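PDB 3MNM: ADP-ribosylation factor-binding protein GGA2 from Saccharomyces cerevisiae, which binds the small GTPases ARF1 and ARF2 and may help regulate membrane traffic through the trans-Golgi network, its GAE domain being the part described here. Local coordinates for residues 66-71 against 78-83. Sequence-based numbering, arbitrary orientation.
Sequences PQSSNF and DGISQE
With chi1 at 68°, Ser-68 places OG between its own backbone N and carbonyl carbon, turned to the backbone of Ser-81; in Ile-80, chi1 sets CG2 anti to the backbone N, facing the chain of 67-69, and an extended chi2 carries CD1 on to Phe-71. The serine torsion lets Ser-81 N donate to Ser-68 OG at 2.9 Å, with an N-H...O angle of 167°. Beside it runs a main-chain bond, Ser-68 N to Ser-81 O at 2.9 Å, nearly in line with the carbonyl (C=O...N 171°). One serine thus serves both backbone polar groups of the other, its hydroxyl standing in for a main-chain carbonyl. Ile-80 CG2 lies 3.4 Å from Ser-69 O and 3.8 Å from Gln-67 CG, while CD1 reaches Phe-71 N at 3.7 Å. Waters extend the roughly antiparallel pairing on both sides of these bonds: one joins Pro-66 O to Glu-83 N, and two others meet at Gly-79 O, linking it to Ser-68 OG and Phe-71 O. Strand 80-81 pairs with strand 38-41, with a classic beta bulge at its start, where Gly-79 and Ile-80 both face Phe-39; Ile-80 also touches Leu-50 of the second sheet of this Ig-like sandwich. The chemistry implies that the irregular loop is held to the strand's edge by a pair of hydrogen bonds between Ser-68 and Ser-81 and by bridging water, with the Ile-80 methyls packed against the backbone of 69-71 and the aliphatic part of Gln-67.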
loop_
_atom_site.group_PDB
_atom_site.type_symbol
_atom_site.label_atom_id
_atom_site.label_comp_id
_atom_site.label_asym_id
_atom_site.label_seq_id
_atom_site.Cartn_x
_atom_site.Cartn_y
_atom_site.Cartn_z
ATOM N N PRO A 66 5.993 -6.068 -9.224
ATOM C CA PRO A 66 4.790 -5.495 -9.843
ATOM C C PRO A 66 3.527 -5.643 -8.997
ATOM O O PRO A 66 3.354 -6.603 -8.254
ATOM C CB PRO A 66 4.654 -6.296 -11.144
ATOM C CG PRO A 66 6.071 -6.757 -11.442
ATOM C CD PRO A 66 6.650 -7.064 -10.088
ATOM N N GLN A 67 2.628 -4.675 -9.144
ATOM C CA GLN A 67 1.328 -4.738 -8.524
ATOM C C GLN A 67 0.586 -5.956 -9.106
ATOM O O GLN A 67 0.610 -6.185 -10.313
ATOM C CB GLN A 67 0.605 -3.419 -8.819
ATOM C CG GLN A 67 -0.595 -3.128 -7.970
ATOM C CD GLN A 67 -1.270 -1.822 -8.372
ATOM O OE1 GLN A 67 -2.373 -1.837 -8.895
ATOM N NE2 GLN A 67 -0.602 -0.693 -8.131
ATOM N N SER A 68 -0.036 -6.755 -8.241
ATOM C CA SER A 68 -0.563 -8.055 -8.657
ATOM C C SER A 68 -1.696 -7.946 -9.695
ATOM O O SER A 68 -1.842 -8.813 -10.581
ATOM C CB SER A 68 -1.040 -8.850 -7.432
ATOM O OG SER A 68 -2.182 -8.225 -6.867
ATOM N N SER A 69 -2.513 -6.905 -9.565
ATOM C CA SER A 69 -3.618 -6.601 -10.479
ATOM C C SER A 69 -4.008 -5.140 -10.277
ATOM O O SER A 69 -3.437 -4.469 -9.422
ATOM C CB SER A 69 -4.831 -7.492 -10.202
ATOM O OG SER A 69 -5.837 -7.270 -11.176
ATOM N N ASN A 70 -4.974 -4.650 -11.050
ATOM C CA ASN A 70 -5.466 -3.287 -10.870
ATOM C C ASN A 70 -6.981 -3.261 -10.726
ATOM O O ASN A 70 -7.624 -2.214 -10.835
ATOM C CB ASN A 70 -4.963 -2.339 -11.978
ATOM C CG ASN A 70 -5.663 -2.554 -13.315
ATOM O OD1 ASN A 70 -5.577 -1.715 -14.222
ATOM N ND2 ASN A 70 -6.354 -3.655 -13.438
ATOM N N PHE A 71 -7.559 -4.436 -10.490
ATOM C CA PHE A 71 -8.994 -4.518 -10.273
ATOM C C PHE A 71 -9.336 -5.553 -9.213
ATOM O O PHE A 71 -8.600 -6.497 -8.993
ATOM C CB PHE A 71 -9.701 -4.890 -11.573
ATOM C CG PHE A 71 -9.244 -6.201 -12.142
ATOM C CD1 PHE A 71 -9.854 -7.387 -11.770
ATOM C CD2 PHE A 71 -8.203 -6.250 -13.054
ATOM C CE1 PHE A 71 -9.423 -8.602 -12.299
ATOM C CE2 PHE A 71 -7.778 -7.447 -13.580
ATOM C CZ PHE A 71 -8.394 -8.628 -13.207
ATOM N N ASP A 78 -7.989 -8.542 0.234
ATOM C CA ASP A 78 -6.647 -8.676 -0.319
ATOM C C ASP A 78 -6.728 -8.943 -1.821
ATOM O O ASP A 78 -6.027 -9.820 -2.356
ATOM C CB ASP A 78 -5.873 -9.803 0.372
ATOM C CG ASP A 78 -5.643 -9.526 1.852
ATOM O OD1 ASP A 78 -5.844 -8.373 2.276
ATOM O OD2 ASP A 78 -5.263 -10.464 2.579
ATOM N N GLY A 79 -7.582 -8.181 -2.489
ATOM C CA GLY A 79 -7.804 -8.354 -3.916
ATOM C C GLY A 79 -6.594 -7.985 -4.754
ATOM O O GLY A 79 -6.386 -8.533 -5.834
ATOM N N ILE A 80 -5.791 -7.049 -4.253
ATOM C CA ILE A 80 -4.589 -6.598 -4.932
ATOM C C ILE A 80 -3.497 -6.530 -3.893
ATOM O O ILE A 80 -3.776 -6.197 -2.728
ATOM C CB ILE A 80 -4.783 -5.188 -5.540
ATOM C CG1 ILE A 80 -5.850 -5.228 -6.642
ATOM C CG2 ILE A 80 -3.453 -4.643 -6.072
ATOM C CD1 ILE A 80 -6.358 -3.841 -7.047
ATOM N N SER A 81 -2.275 -6.870 -4.286
ATOM C CA SER A 81 -1.134 -6.701 -3.386
ATOM C C SER A 81 0.109 -6.313 -4.151
ATOM O O SER A 81 0.190 -6.494 -5.368
ATOM C CB SER A 81 -0.874 -7.988 -2.594
ATOM O OG SER A 81 -0.374 -8.999 -3.468
ATOM N N GLN A 82 1.096 -5.794 -3.433
ATOM C CA GLN A 82 2.374 -5.484 -4.044
ATOM C C GLN A 82 3.496 -5.717 -3.046
ATOM O O GLN A 82 3.493 -5.137 -1.952
ATOM C CB GLN A 82 2.405 -4.037 -4.542
ATOM C CG GLN A 82 3.774 -3.645 -5.068
ATOM C CD GLN A 82 3.730 -2.347 -5.876
ATOM O OE1 GLN A 82 4.049 -2.334 -7.080
ATOM N NE2 GLN A 82 3.334 -1.264 -5.223
ATOM N N GLU A 83 4.441 -6.578 -3.418
ATOM C CA GLU A 83 5.578 -6.875 -2.539
ATOM C C GLU A 83 6.777 -6.011 -2.890
ATOM O O GLU A 83 7.016 -5.721 -4.066
ATOM C CB GLU A 83 5.953 -8.356 -2.607
ATOM C CG GLU A 83 7.082 -8.722 -1.641
ATOM C CD GLU A 83 6.765 -9.953 -0.817
ATOM O OE1 GLU A 83 6.163 -10.891 -1.374
ATOM O OE2 GLU A 83 7.122 -9.988 0.381
HETATM O O HOH W 1 4.165 -7.853 -5.918
HETATM O O HOH W 2 -4.314 -9.757 -7.154
HETATM O O HOH W 3 -8.523 -8.850 -7.889
#